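Local atomic coordinates of alpha-14 giardin (Giardia lamblia, PDB entry 3CHJ), a protein that binds calcium ions and phospholipids as a member of the annexin family, and may act as a calcium-regulated structural element linking membrane and axoneme. Residues E101-L104 with V105-L109; K142-W145 with A146-I149; V186-W189 with I190-F193; D223-Q226 with G227-Y231. All blocks are in the same frame, centred on the assembly; numbering follows the deposited sequence.

Contact 1: E101-L104 with V105-L109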
# COMPACT_ATOMS: atom_id res chain seq x y z
N GLU A 101 -1.91 -11.24 -7.67
CA GLU A 101 -1.35 -10.16 -8.48
C GLU A 101 -1.70 -8.80 -7.89
O GLU A 101 -0.84 -7.89 -7.87
CB GLU A 101 -1.84 -10.24 -9.95
CG GLU A 101 -1.48 -11.53 -10.67
CD GLU A 101 -2.52 -12.63 -10.49
OE1 GLU A 101 -3.52 -12.41 -9.74
OE2 GLU A 101 -2.32 -13.72 -11.09
N LYS A 102 -2.93 -8.65 -7.38
CA LYS A 102 -3.38 -7.39 -6.79
C LYS A 102 -2.46 -6.99 -5.63
O LYS A 102 -2.15 -5.80 -5.48
CB LYS A 102 -4.82 -7.48 -6.27
CG LYS A 102 -5.91 -7.62 -7.33
CD LYS A 102 -7.31 -7.65 -6.71
CE LYS A 102 -7.53 -8.78 -5.71
NZ LYS A 102 -8.80 -8.60 -4.90
N CYS A 103 -2.07 -7.96 -4.81
CA CYS A 103 -1.20 -7.68 -3.67
C CYS A 103 0.16 -7.17 -4.12
O CYS A 103 0.67 -6.20 -3.58
CB CYS A 103 -1.04 -8.93 -2.82
SG CYS A 103 -0.06 -8.67 -1.33
N LEU A 104 0.72 -7.80 -5.15
CA LEU A 104 2.04 -7.42 -5.66
C LEU A 104 1.96 -5.99 -6.21
O LEU A 104 2.87 -5.21 -6.00
CB LEU A 104 2.48 -8.42 -6.75
CG LEU A 104 2.74 -9.83 -6.20
CD1 LEU A 104 3.16 -10.76 -7.36
CD2 LEU A 104 3.78 -9.80 -5.10
N VAL A 105 0.87 -5.66 -6.90
CA VAL A 105 0.67 -4.28 -7.38
C VAL A 105 0.56 -3.29 -6.22
O VAL A 105 1.26 -2.26 -6.19
CB VAL A 105 -0.54 -4.22 -8.32
CG1 VAL A 105 -0.96 -2.76 -8.66
CG2 VAL A 105 -0.20 -5.03 -9.60
N ASP A 106 -0.27 -3.62 -5.23
CA ASP A 106 -0.48 -2.73 -4.09
C ASP A 106 0.81 -2.43 -3.37
O ASP A 106 1.03 -1.30 -2.90
CB ASP A 106 -1.43 -3.36 -3.08
CG ASP A 106 -2.89 -3.37 -3.53
OD1 ASP A 106 -3.26 -2.70 -4.54
OD2 ASP A 106 -3.66 -4.05 -2.83
N VAL A 107 1.66 -3.45 -3.23
CA VAL A 107 2.90 -3.30 -2.46
C VAL A 107 3.94 -2.55 -3.27
O VAL A 107 4.45 -1.51 -2.84
CB VAL A 107 3.45 -4.67 -2.02
CG1 VAL A 107 4.85 -4.52 -1.42
CG2 VAL A 107 2.49 -5.33 -1.03
N LEU A 108 4.25 -3.06 -4.45
CA LEU A 108 5.42 -2.55 -5.16
C LEU A 108 5.25 -1.12 -5.64
O LEU A 108 6.25 -0.40 -5.76
CB LEU A 108 5.79 -3.48 -6.31
CG LEU A 108 6.41 -4.78 -5.80
CD1 LEU A 108 6.45 -5.84 -6.90
CD2 LEU A 108 7.84 -4.50 -5.25
N LEU A 109 4.01 -0.71 -5.90
CA LEU A 109 3.77 0.61 -6.51
C LEU A 109 3.54 1.71 -5.48
O LEU A 109 3.32 2.86 -5.86
CB LEU A 109 2.64 0.58 -7.53
CG LEU A 109 2.87 -0.38 -8.69
CD1 LEU A 109 1.70 -0.27 -9.67
CD2 LEU A 109 4.21 -0.06 -9.37
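Cys-103 carries its sulfur anti to the backbone N (chi1 -177°), while Val-107, one turn later, has CG1 in that position (chi1 171°) and so turns CG2 back along the helix. The two meet here: Cys-103 SG lies 4.2 Å from Val-107 CG2, a loose apolar touch. The same methyl also sits beside the peptide oxygen of the earlier residue, Val-107 CG2 being 3.3 Å from Cys-103 O. Asp-106 lays its carboxylate carbon against the preceding turn, with Asp-106 CG 3.2 Å from Lys-102 O. That carbonyl is at the same time the acceptor of a backbone bond, Asp-106 N to Lys-102 O at 2.9 Å.

Three further bonds of this kind, from Val-105 N to Glu-101 O, from Val-107 N to Cys-103 O and from Leu-108 N to Leu-104 O, make residues 101-108 a regular alpha-helix. The buried carboxylate is well satisfied: OD1 pairs with the hydroxyl of Tyr-231 and OD2 forms salt bridges with Arg-264 and Arg-267, a setting likely to favour the ionised acid. Lys-102 leads outward instead, its NZ bridging to Asp-261. Leu-104 faces the other way, onto Ile-90 and Ala-93 of helix 82-94. An acid and arginines drawn from separate helices near the middle of the molecule are consistent with the hydrophilic centre characteristic of the annexin fold.

Contact 2: K142-W145 with A146-I149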
# COMPACT_ATOMS: atom_id res chain seq x y z
N LYS A 142 4.17 -9.82 -19.83
CA LYS A 142 3.29 -9.54 -20.98
C LYS A 142 2.36 -8.36 -20.68
O LYS A 142 2.26 -7.40 -21.46
CB LYS A 142 2.48 -10.79 -21.36
CG LYS A 142 1.39 -10.57 -22.41
CD LYS A 142 0.73 -11.90 -22.74
CE LYS A 142 -0.45 -11.72 -23.70
NZ LYS A 142 0.01 -11.81 -25.11
N TYR A 143 1.66 -8.43 -19.54
CA TYR A 143 0.70 -7.38 -19.19
C TYR A 143 1.44 -6.12 -18.81
O TYR A 143 2.53 -6.18 -18.24
CB TYR A 143 -0.21 -7.81 -18.03
CG TYR A 143 -0.99 -9.03 -18.41
CD1 TYR A 143 -0.69 -10.27 -17.86
CD2 TYR A 143 -1.98 -8.93 -19.38
CE1 TYR A 143 -1.38 -11.40 -18.24
CE2 TYR A 143 -2.67 -10.07 -19.79
CZ TYR A 143 -2.37 -11.28 -19.21
OH TYR A 143 -3.06 -12.40 -19.61
N MET A 144 0.84 -4.98 -19.14
CA MET A 144 1.42 -3.69 -18.75
C MET A 144 1.63 -3.54 -17.24
O MET A 144 2.66 -3.02 -16.81
CB MET A 144 0.61 -2.51 -19.32
CG MET A 144 0.77 -2.39 -20.84
SD MET A 144 2.47 -1.99 -21.35
CE MET A 144 2.64 -0.30 -20.80
N TRP A 145 0.70 -4.03 -16.42
CA TRP A 145 0.86 -3.95 -14.95
C TRP A 145 2.07 -4.78 -14.51
O TRP A 145 2.75 -4.42 -13.55
CB TRP A 145 -0.40 -4.39 -14.18
CG TRP A 145 -0.80 -5.82 -14.38
CD1 TRP A 145 -1.74 -6.28 -15.26
CD2 TRP A 145 -0.28 -6.98 -13.71
NE1 TRP A 145 -1.84 -7.65 -15.18
CE2 TRP A 145 -0.95 -8.11 -14.25
CE3 TRP A 145 0.68 -7.18 -12.71
CZ2 TRP A 145 -0.67 -9.41 -13.82
CZ3 TRP A 145 0.94 -8.49 -12.28
CH2 TRP A 145 0.28 -9.58 -12.85
N ALA A 146 2.32 -5.89 -15.21
CA ALA A 146 3.45 -6.78 -14.92
C ALA A 146 4.75 -6.14 -15.35
O ALA A 146 5.71 -6.15 -14.59
CB ALA A 146 3.24 -8.19 -15.60
N LYS A 147 4.77 -5.53 -16.54
CA LYS A 147 5.97 -4.81 -16.98
C LYS A 147 6.29 -3.70 -15.97
O LYS A 147 7.45 -3.46 -15.63
CB LYS A 147 5.78 -4.20 -18.37
CG LYS A 147 5.61 -5.22 -19.47
CD LYS A 147 5.47 -4.53 -20.83
CE LYS A 147 5.24 -5.53 -21.95
NZ LYS A 147 6.44 -6.38 -22.19
N LEU A 148 5.24 -3.04 -15.48
CA LEU A 148 5.42 -1.92 -14.56
C LEU A 148 6.01 -2.40 -13.23
O LEU A 148 7.01 -1.84 -12.77
CB LEU A 148 4.10 -1.15 -14.36
CG LEU A 148 4.18 0.00 -13.36
CD1 LEU A 148 5.16 1.07 -13.84
CD2 LEU A 148 2.81 0.57 -13.17
N ILE A 149 5.38 -3.40 -12.59
CA ILE A 149 5.92 -3.85 -11.30
C ILE A 149 7.30 -4.53 -11.44
O ILE A 149 8.11 -4.41 -10.54
CB ILE A 149 4.95 -4.70 -10.46
CG1 ILE A 149 4.70 -6.07 -11.12
CG2 ILE A 149 3.68 -3.92 -10.19
CD1 ILE A 149 3.87 -7.04 -10.23
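Trp-145 rises from the helix with CG wedged between the backbone N and the carbonyl carbon (chi1 63°), a position that folds the indole forward over the next peptide rather than back toward the preceding turn. Its CB is 3.3 Å from Ala-146 N. CG and CD2 follow at a similar height over that nitrogen, with Trp-145 CD2 3.2 Å from Ala-146 N. CE3 continues past Ala-146 CA, and CZ3 reaches the next turn, where Ile-149 CD1 approaches the ring edge in its plane, 3.9 Å from Trp-145 CZ3. At the far rim of the indole, CH2 packs against Glu-101 of helix 101-108. Ala-146 covers one face: its CB stands 4.0 Å from the centroid of the six-membered ring of Trp-145 and only 11° off the normal, a CH-pi contact.

Ile-149 adopts a similar first torsion for CG1 (chi1 68°), so that its side chain runs beside the indole in the same direction. On another side of the helix the extended chain of Lys-147 crosses the bent one of Met-144, with Lys-147 CD 4.0 Å from Met-144 SD. Its tip turns at the last torsion and NZ donates to the carbonyl of Asp-141, just before this stretch.

Tyr-143 occupies the N-cap position. Its carbonyl accepts Lys-147 N at 2.9 Å, measured from Tyr-143 O, and more weakly Ala-146 N. The indole packs against Leu-228 and Ala-232 of helix 227-241, and Met-144 against Phe-233. This is the first turn of helix 144-154, with Trp-145 N hydrogen-bonded to Asp-229 OD1, in the all-helical annexin fold.

Contact 3: V186-W189 with I190-F193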
# COMPACT_ATOMS: atom_id res chain seq x y z
N VAL A 186 4.85 1.20 -25.31
CA VAL A 186 5.15 0.42 -24.09
C VAL A 186 6.27 1.09 -23.32
O VAL A 186 6.15 1.37 -22.12
CB VAL A 186 5.53 -1.04 -24.42
CG1 VAL A 186 6.00 -1.77 -23.17
CG2 VAL A 186 4.35 -1.78 -25.03
N SER A 187 7.37 1.38 -24.03
CA SER A 187 8.52 2.01 -23.41
C SER A 187 8.22 3.36 -22.75
O SER A 187 8.75 3.65 -21.69
CB SER A 187 9.67 2.12 -24.41
OG SER A 187 9.34 3.00 -25.46
N THR A 188 7.38 4.18 -23.38
CA THR A 188 7.01 5.48 -22.80
C THR A 188 6.32 5.32 -21.44
O THR A 188 6.66 5.97 -20.44
CB THR A 188 6.07 6.22 -23.76
OG1 THR A 188 6.73 6.38 -25.03
CG2 THR A 188 5.65 7.57 -23.21
N TRP A 189 5.33 4.44 -21.42
CA TRP A 189 4.56 4.25 -20.19
C TRP A 189 5.42 3.71 -19.06
O TRP A 189 5.31 4.15 -17.91
CB TRP A 189 3.40 3.31 -20.43
CG TRP A 189 2.22 3.90 -21.18
CD1 TRP A 189 1.79 3.54 -22.43
CD2 TRP A 189 1.32 4.91 -20.71
NE1 TRP A 189 0.65 4.25 -22.76
CE2 TRP A 189 0.37 5.13 -21.74
CE3 TRP A 189 1.23 5.67 -19.54
CZ2 TRP A 189 -0.68 6.06 -21.61
CZ3 TRP A 189 0.21 6.61 -19.40
CH2 TRP A 189 -0.74 6.80 -20.44
N ILE A 190 6.27 2.74 -19.38
CA ILE A 190 7.11 2.14 -18.35
C ILE A 190 8.19 3.10 -17.86
O ILE A 190 8.42 3.23 -16.68
CB ILE A 190 7.71 0.78 -18.82
CG1 ILE A 190 6.59 -0.19 -19.23
CG2 ILE A 190 8.61 0.17 -17.74
CD1 ILE A 190 5.58 -0.52 -18.11
N ARG A 191 8.84 3.80 -18.79
CA ARG A 191 9.87 4.74 -18.40
C ARG A 191 9.33 5.79 -17.43
O ARG A 191 9.91 6.05 -16.38
CB ARG A 191 10.50 5.39 -19.64
CG ARG A 191 11.57 6.40 -19.29
CD ARG A 191 12.33 6.96 -20.50
NE ARG A 191 11.47 7.70 -21.42
CZ ARG A 191 10.97 7.21 -22.55
NH1 ARG A 191 11.23 5.97 -22.91
NH2 ARG A 191 10.20 7.97 -23.32
N ILE A 192 8.18 6.37 -17.77
CA ILE A 192 7.64 7.43 -16.93
C ILE A 192 7.19 6.86 -15.58
O ILE A 192 7.60 7.34 -14.51
CB ILE A 192 6.48 8.15 -17.62
CG1 ILE A 192 6.99 8.89 -18.88
CG2 ILE A 192 5.83 9.13 -16.65
CD1 ILE A 192 5.88 9.36 -19.81
N PHE A 193 6.35 5.84 -15.62
CA PHE A 193 5.72 5.41 -14.39
C PHE A 193 6.62 4.56 -13.50
O PHE A 193 6.44 4.56 -12.26
CB PHE A 193 4.39 4.71 -14.67
CG PHE A 193 3.28 5.67 -15.03
CD1 PHE A 193 3.23 6.29 -16.29
CD2 PHE A 193 2.29 5.98 -14.09
CE1 PHE A 193 2.22 7.21 -16.60
CE2 PHE A 193 1.28 6.90 -14.41
CZ PHE A 193 1.23 7.49 -15.64
O HOH W 1 9.43 6.05 -25.40
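A single water draws together Ser-187, Thr-188 and Arg-191 on one side of the helix. It lies 2.7 Å from Thr-188 OG1 and 3.1 Å from Ser-187 OG, and it accepts from Arg-191 NH2 at 2.9 Å, sitting at the guanidinium edge and in its plane. A bend at chi3 (63°) returns the arginine head toward the preceding turn, where NH2 also forms a salt bridge with Asp-168 of helix 162-177.

The buried side is aromatic. Trp-189 and Phe-193 share nearly the same first torsion and therefore run side by side, their planes inclined at 44°. Phe-193 CE1 meets the indole edge, 3.5 Å from Trp-189 CE3. This surface turns toward the calcium site of the annexin fold: Trp-189 NE1 donates to Glu-224 OE2, a metal ligand, so the tryptophan is a second-shell residue and may steady the carboxylate. Phe-193 extends the cluster through edge-to-face contacts with Phe-201 and Phe-233.

Between these two sides, Thr-188 and Ile-192 point the same way, with Thr-188 CG2 3.8 Å from Ile-192 CD1. On the flank facing Lys-147, Val-186 CG1 touches Ile-190 CG1 more loosely, at 4.3 Å.

Contact 4: D223-Q226 with G227-Y231. With CA (calcium ion), chain B.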
# COMPACT_ATOMS: atom_id res chain seq x y z
N ASP A 223 -8.19 6.42 -20.06
CA ASP A 223 -8.48 6.19 -21.48
C ASP A 223 -7.71 4.98 -21.99
O ASP A 223 -8.26 4.13 -22.69
CB ASP A 223 -8.10 7.40 -22.34
CG ASP A 223 -9.00 8.59 -22.12
OD1 ASP A 223 -10.06 8.46 -21.47
OD2 ASP A 223 -8.64 9.68 -22.61
N GLU A 224 -6.44 4.90 -21.59
CA GLU A 224 -5.49 3.96 -22.21
C GLU A 224 -5.62 2.52 -21.73
O GLU A 224 -5.40 1.57 -22.51
CB GLU A 224 -4.05 4.44 -21.99
CG GLU A 224 -2.95 3.55 -22.63
CD GLU A 224 -2.78 3.77 -24.14
OE1 GLU A 224 -3.78 3.97 -24.86
OE2 GLU A 224 -1.63 3.72 -24.61
N PHE A 225 -5.93 2.36 -20.45
CA PHE A 225 -5.82 1.06 -19.81
C PHE A 225 -7.16 0.58 -19.30
O PHE A 225 -8.07 1.37 -19.09
CB PHE A 225 -4.86 1.14 -18.64
CG PHE A 225 -3.43 1.48 -19.03
CD1 PHE A 225 -2.64 0.52 -19.65
CD2 PHE A 225 -2.90 2.74 -18.78
CE1 PHE A 225 -1.29 0.82 -20.01
CE2 PHE A 225 -1.56 3.05 -19.14
CZ PHE A 225 -0.77 2.07 -19.77
N GLN A 226 -7.24 -0.73 -19.08
CA GLN A 226 -8.39 -1.35 -18.44
C GLN A 226 -7.93 -2.40 -17.43
O GLN A 226 -6.76 -2.77 -17.38
CB GLN A 226 -9.35 -1.96 -19.47
CG GLN A 226 -8.80 -3.22 -20.12
CD GLN A 226 -9.78 -3.77 -21.13
OE1 GLN A 226 -9.97 -3.18 -22.19
NE2 GLN A 226 -10.43 -4.88 -20.78
N GLY A 227 -8.86 -2.90 -16.62
CA GLY A 227 -8.54 -3.98 -15.70
C GLY A 227 -7.42 -3.62 -14.73
O GLY A 227 -7.31 -2.46 -14.31
N LEU A 228 -6.59 -4.60 -14.43
CA LEU A 228 -5.50 -4.40 -13.46
C LEU A 228 -4.48 -3.43 -14.02
O LEU A 228 -3.87 -2.69 -13.24
CB LEU A 228 -4.84 -5.72 -13.06
CG LEU A 228 -3.79 -5.68 -11.93
CD1 LEU A 228 -4.34 -5.00 -10.67
CD2 LEU A 228 -3.31 -7.10 -11.59
N ASP A 229 -4.28 -3.38 -15.34
CA ASP A 229 -3.42 -2.33 -15.91
C ASP A 229 -3.89 -0.97 -15.44
O ASP A 229 -3.07 -0.11 -15.06
CB ASP A 229 -3.51 -2.26 -17.44
CG ASP A 229 -2.77 -3.37 -18.15
OD1 ASP A 229 -2.03 -4.15 -17.52
OD2 ASP A 229 -2.91 -3.42 -19.39
N GLU A 230 -5.19 -0.71 -15.55
CA GLU A 230 -5.73 0.59 -15.17
C GLU A 230 -5.55 0.90 -13.68
O GLU A 230 -5.14 2.00 -13.33
CB GLU A 230 -7.21 0.68 -15.56
CG GLU A 230 -7.80 2.04 -15.32
CD GLU A 230 -9.26 2.11 -15.68
OE1 GLU A 230 -9.84 1.07 -16.09
OE2 GLU A 230 -9.85 3.21 -15.53
N TYR A 231 -5.82 -0.08 -12.83
CA TYR A 231 -5.62 0.11 -11.40
C TYR A 231 -4.14 0.42 -11.12
O TYR A 231 -3.82 1.36 -10.37
CB TYR A 231 -6.05 -1.16 -10.65
CG TYR A 231 -5.77 -1.06 -9.19
CD1 TYR A 231 -6.63 -0.36 -8.33
CD2 TYR A 231 -4.64 -1.65 -8.65
CE1 TYR A 231 -6.33 -0.25 -6.96
CE2 TYR A 231 -4.33 -1.54 -7.28
CZ TYR A 231 -5.21 -0.85 -6.45
OH TYR A 231 -4.93 -0.74 -5.09
CA CA B . -2.36 4.39 -26.87
O HOH W 2 -5.18 -2.37 -20.46
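Phe-225 and Gln-226 link helix 217-224 to helix 227-241 beside an annexin calcium site, and their side chains and backbone fold against Asp-229 and Glu-230. Metal coordination comes from Glu-224, just before Phe-225. Bent at chi2 (79°), it presents both carboxylate oxygens to the calcium ion, with OE1 and OE2 each 2.5 Å from it; Ala-175, Thr-178, Gly-180 and Glu-185 contribute the other protein ligands. Bidentate binding by a carboxylate together with backbone carbonyls is familiar from annexin sites.

Apolar packing centres on Phe-225. Its CD1 lies 3.7 Å from Asp-229 CB, and ring and carboxylate planes stand almost perpendicular (87°). Glu-224 CG covers one face of the ring over its centre, and Phe-233 stacks with the ring as well.

Among polar interactions, Glu-230 N donates to Gln-226 O at 3.2 Å, but from well above the carbonyl plane (72° out of it). Glu-230 then extends to a salt bridge from OE2 to Lys-234. Asp-229 divides its carboxylate: OD1 accepts from the backbone N of Trp-145, while OD2 accepts from a water at the edge of the Phe-225 ring, 2.7 Å from Asp-229 OD2, which itself accepts from Gln-226 N at 3.0 Å.

From the N terminus the four contacts follow in series, none nested in or crossing another. Contacts 1, 2 and 3 each close turns within one helix, whereas contact 4 bridges the short connection between two helices. In space they gather: contacts 2 and 4 each touch all the others, while contacts 1 and 3 do not meet. Glu-101 CG of contact 1 meets Trp-145 CH2 of contact 2 at 3.4 Å, and Lys-147 of contact 2 packs on Val-186 and Ile-190 of contact 3. Contact 4 returns to the earlier parts: Leu-228 lies against Glu-101 and Phe-225 against Trp-189. Helices 101-108, 144-154, 186-195 and 227-241 are thus tied together, from the middle of the molecule to the calcium site.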